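Local coordinates for UPSTREAM OF FLC-like protein (DUF966) (Arabidopsis thaliana, PDB 6RSN) that forms filaments through its DIX-like domain, interprets polarity cues and can influence the orientation of plant cell division, at residues N41-N44 with D45-N49. The protein carries 1 engineered substitution. Numbering follows the deposited sequence.
With SO4 (sulfate ion), chain B.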
ATOM      1  N   ASN A  41      -4.003   9.189  -0.225  1.00 25.41           N
ATOM      2  CA  ASN A  41      -4.321  10.442   0.469  1.00 26.87           C
ATOM      3  C   ASN A  41      -3.526  10.637   1.761  1.00 25.78           C
ATOM      4  O   ASN A  41      -3.068  11.757   2.095  1.00 26.63           O
ATOM      5  CB  ASN A  41      -5.825  10.525   0.775  1.00 32.14           C
ATOM      6  CG  ASN A  41      -6.617  10.756  -0.491  1.00 36.79           C
ATOM      7  OD1 ASN A  41      -6.100  11.330  -1.450  1.00 41.50           O
ATOM      8  ND2 ASN A  41      -7.869  10.322  -0.524  1.00 39.81           N
ATOM      9  N   ARG A  42      -3.360   9.568   2.521  1.00 25.44           N
ATOM     10  CA  ARG A  42      -2.616   9.649   3.770  1.00 24.05           C
ATOM     11  C   ARG A  42      -1.143   9.903   3.469  1.00 22.76           C
ATOM     12  O   ARG A  42      -0.482  10.684   4.164  1.00 21.84           O
ATOM     13  CB  ARG A  42      -2.791   8.351   4.568  1.00 26.87           C
ATOM     14  CG  ARG A  42      -1.972   8.261   5.861  1.00 27.15           C
ATOM     15  CD  ARG A  42      -2.368   9.485   6.674  1.00 30.47           C
ATOM     16  NE  ARG A  42      -1.958   9.265   8.064  1.00 34.28           N
ATOM     17  CZ  ARG A  42      -1.858  10.212   8.963  1.00 37.82           C
ATOM     18  NH1 ARG A  42      -2.173  11.457   8.654  1.00 38.25           N
ATOM     19  NH2 ARG A  42      -1.479   9.918  10.204  1.00 42.23           N
ATOM     20  N   LEU A  43      -0.593   9.185   2.471  1.00 21.48           N
ATOM     21  CA  LEU A  43       0.817   9.460   2.143  1.00 19.86           C
ATOM     22  C   LEU A  43       1.004  10.899   1.659  1.00 20.43           C
ATOM     23  O   LEU A  43       2.041  11.531   1.910  1.00 20.90           O
ATOM     24  CB  LEU A  43       1.302   8.478   1.058  1.00 21.01           C
ATOM     25  CG  LEU A  43       1.550   7.069   1.585  1.00 22.43           C
ATOM     26  CD1 LEU A  43       1.785   6.107   0.419  1.00 23.02           C
ATOM     27  CD2 LEU A  43       2.727   7.032   2.565  1.00 21.31           C
ATOM     28  N   ASN A  44       0.077  11.400   0.846  1.00 21.62           N
ATOM     29  CA  ASN A  44       0.175  12.788   0.395  1.00 22.99           C
ATOM     30  C   ASN A  44       0.262  13.716   1.595  1.00 24.68           C
ATOM     31  O   ASN A  44       1.029  14.701   1.561  1.00 23.30           O
ATOM     32  CB  ASN A  44      -1.053  13.167  -0.465  1.00 22.52           C
ATOM     33  CG  ASN A  44      -1.026  12.465  -1.817  1.00 23.46           C
ATOM     34  OD1 ASN A  44      -0.069  11.841  -2.225  1.00 23.52           O
ATOM     35  ND2 ASN A  44      -2.114  12.574  -2.571  1.00 26.89           N
ATOM     36  N   ASP A  45      -0.550  13.436   2.641  1.00 23.81           N
ATOM     37  CA  ASP A  45      -0.498  14.302   3.836  1.00 27.67           C
ATOM     38  C   ASP A  45       0.843  14.192   4.573  1.00 25.43           C
ATOM     39  O   ASP A  45       1.453  15.195   4.991  1.00 26.94           O
ATOM     40  CB  ASP A  45      -1.679  13.978   4.758  1.00 30.25           C
ATOM     41  CG  ASP A  45      -3.008  14.505   4.234  1.00 38.83           C
ATOM     42  OD1 ASP A  45      -3.007  15.397   3.324  1.00 39.29           O
ATOM     43  OD2 ASP A  45      -4.044  14.069   4.770  1.00 44.28           O
ATOM     44  N   LEU A  46       1.333  12.985   4.753  1.00 22.78           N
ATOM     45  CA  LEU A  46       2.543  12.787   5.518  1.00 22.52           C
ATOM     46  C   LEU A  46       3.832  13.142   4.777  1.00 21.28           C
ATOM     47  O   LEU A  46       4.759  13.744   5.367  1.00 22.62           O
ATOM     48  CB  LEU A  46       2.640  11.335   5.944  1.00 23.06           C
ATOM     49  CG  LEU A  46       1.533  10.857   6.856  1.00 26.48           C
ATOM     50  CD1 LEU A  46       1.866   9.415   7.202  1.00 26.86           C
ATOM     51  CD2 LEU A  46       1.443  11.708   8.116  1.00 31.29           C
ATOM     52  N   ARG A  47       3.898  12.721   3.516  1.00 20.15           N
ATOM     53  CA  ARG A  47       5.149  12.716   2.757  1.00 20.01           C
ATOM     54  C   ARG A  47       5.150  13.722   1.597  1.00 18.56           C
ATOM     55  O   ARG A  47       6.202  13.807   0.962  1.00 20.72           O
ATOM     56  CB  ARG A  47       5.330  11.317   2.169  1.00 23.02           C
ATOM     57  CG  ARG A  47       5.550  10.256   3.250  1.00 28.18           C
ATOM     58  CD  ARG A  47       6.940  10.389   3.846  1.00 35.11           C
ATOM     59  NE  ARG A  47       7.276   8.949   3.827  1.00 48.09           N
ATOM     60  CZ  ARG A  47       8.167   8.256   3.078  1.00 44.22           C
ATOM     61  NH1 ARG A  47       8.992   8.844   2.232  1.00 42.18           N
ATOM     62  NH2 ARG A  47       8.255   6.935   3.241  1.00 39.13           N
ATOM     63  N   GLY A  48       4.035  14.384   1.325  1.00 20.40           N
ATOM     64  CA  GLY A  48       3.938  15.371   0.256  1.00 18.97           C
ATOM     65  C   GLY A  48       3.312  14.710  -0.978  1.00 19.35           C
ATOM     66  O   GLY A  48       3.460  13.502  -1.202  1.00 19.66           O
ATOM     67  N   ASN A  49       2.672  15.555  -1.800  1.00 20.21           N
ATOM     68  CA  ASN A  49       2.041  15.001  -2.997  1.00 22.92           C
ATOM     69  C   ASN A  49       3.021  14.354  -3.966  1.00 22.40           C
ATOM     70  O   ASN A  49       2.629  13.491  -4.761  1.00 23.71           O
ATOM     71  CB  ASN A  49       1.325  16.106  -3.781  1.00 27.91           C
ATOM     72  CG  ASN A  49       0.025  16.492  -3.104  1.00 32.39           C
ATOM     73  OD1 ASN A  49      -0.269  17.662  -2.870  1.00 43.05           O
ATOM     74  ND2 ASN A  49      -0.776  15.505  -2.804  1.00 32.15           N
TER
HETATM   75  S   SO4 B 201      12.018   6.823   2.293  1.00 67.83           S
HETATM   76  O1  SO4 B 201      12.071   7.711   1.157  1.00 74.13           O
HETATM   77  O2  SO4 B 201      12.060   7.580   3.510  1.00 70.47           O
HETATM   78  O3  SO4 B 201      10.792   6.067   2.253  1.00 78.67           O
HETATM   79  O4  SO4 B 201      13.145   5.930   2.252  1.00 76.13           O
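The C-terminal turns of helix 36-47, in the ubiquitin-like DIX-like domain, are joined by i to i+4 contacts, with Arg42 lying against Leu46. Backbone bonds hold the turns: Asp45 N to Asn41 O, Leu46 N to Arg42 O at 3.0 Å, and Arg47 N to Leu43 O at 2.7 Å. The last, Gly48 N to Asn44 O, is weak and bent to 132°. Gly48 ends the helix with a positive phi of 98°, where a CB would jam against the carbonyl oxygen of Arg47. Arg42 leaves the helix with CG anti to its N (chi1 176°) and bends at chi2, which brings the guanidinium alongside Leu46. Leu46 CD2 covers one face of that group, offset toward the rim, 3.7 Å from Arg42 NH1. The end of Arg47 leads away from residues 41-44 and meets a sulfate, probably from the crystallisation liquor. Its NH2 donates to sulfate O3 at 2.9 Å, while the bonds from NH1 are weak. Arg14 NH2 also binds this ion, and Arg47 NH2 also bonds Tyr10 OH. Arg42, Leu46 and Arg47 all touch strand 22-27, an outermost strand of the five-stranded sheet, where Arg42 NE is hydrogen-bonded to Glu25 O. With an alanine in place of Arg42, Leu46 CD2 would probably lose the guanidinium face it rests on, and Glu25 O this donor. Buried Leu43 packs on Met51 and Ala52 of helix 49-52.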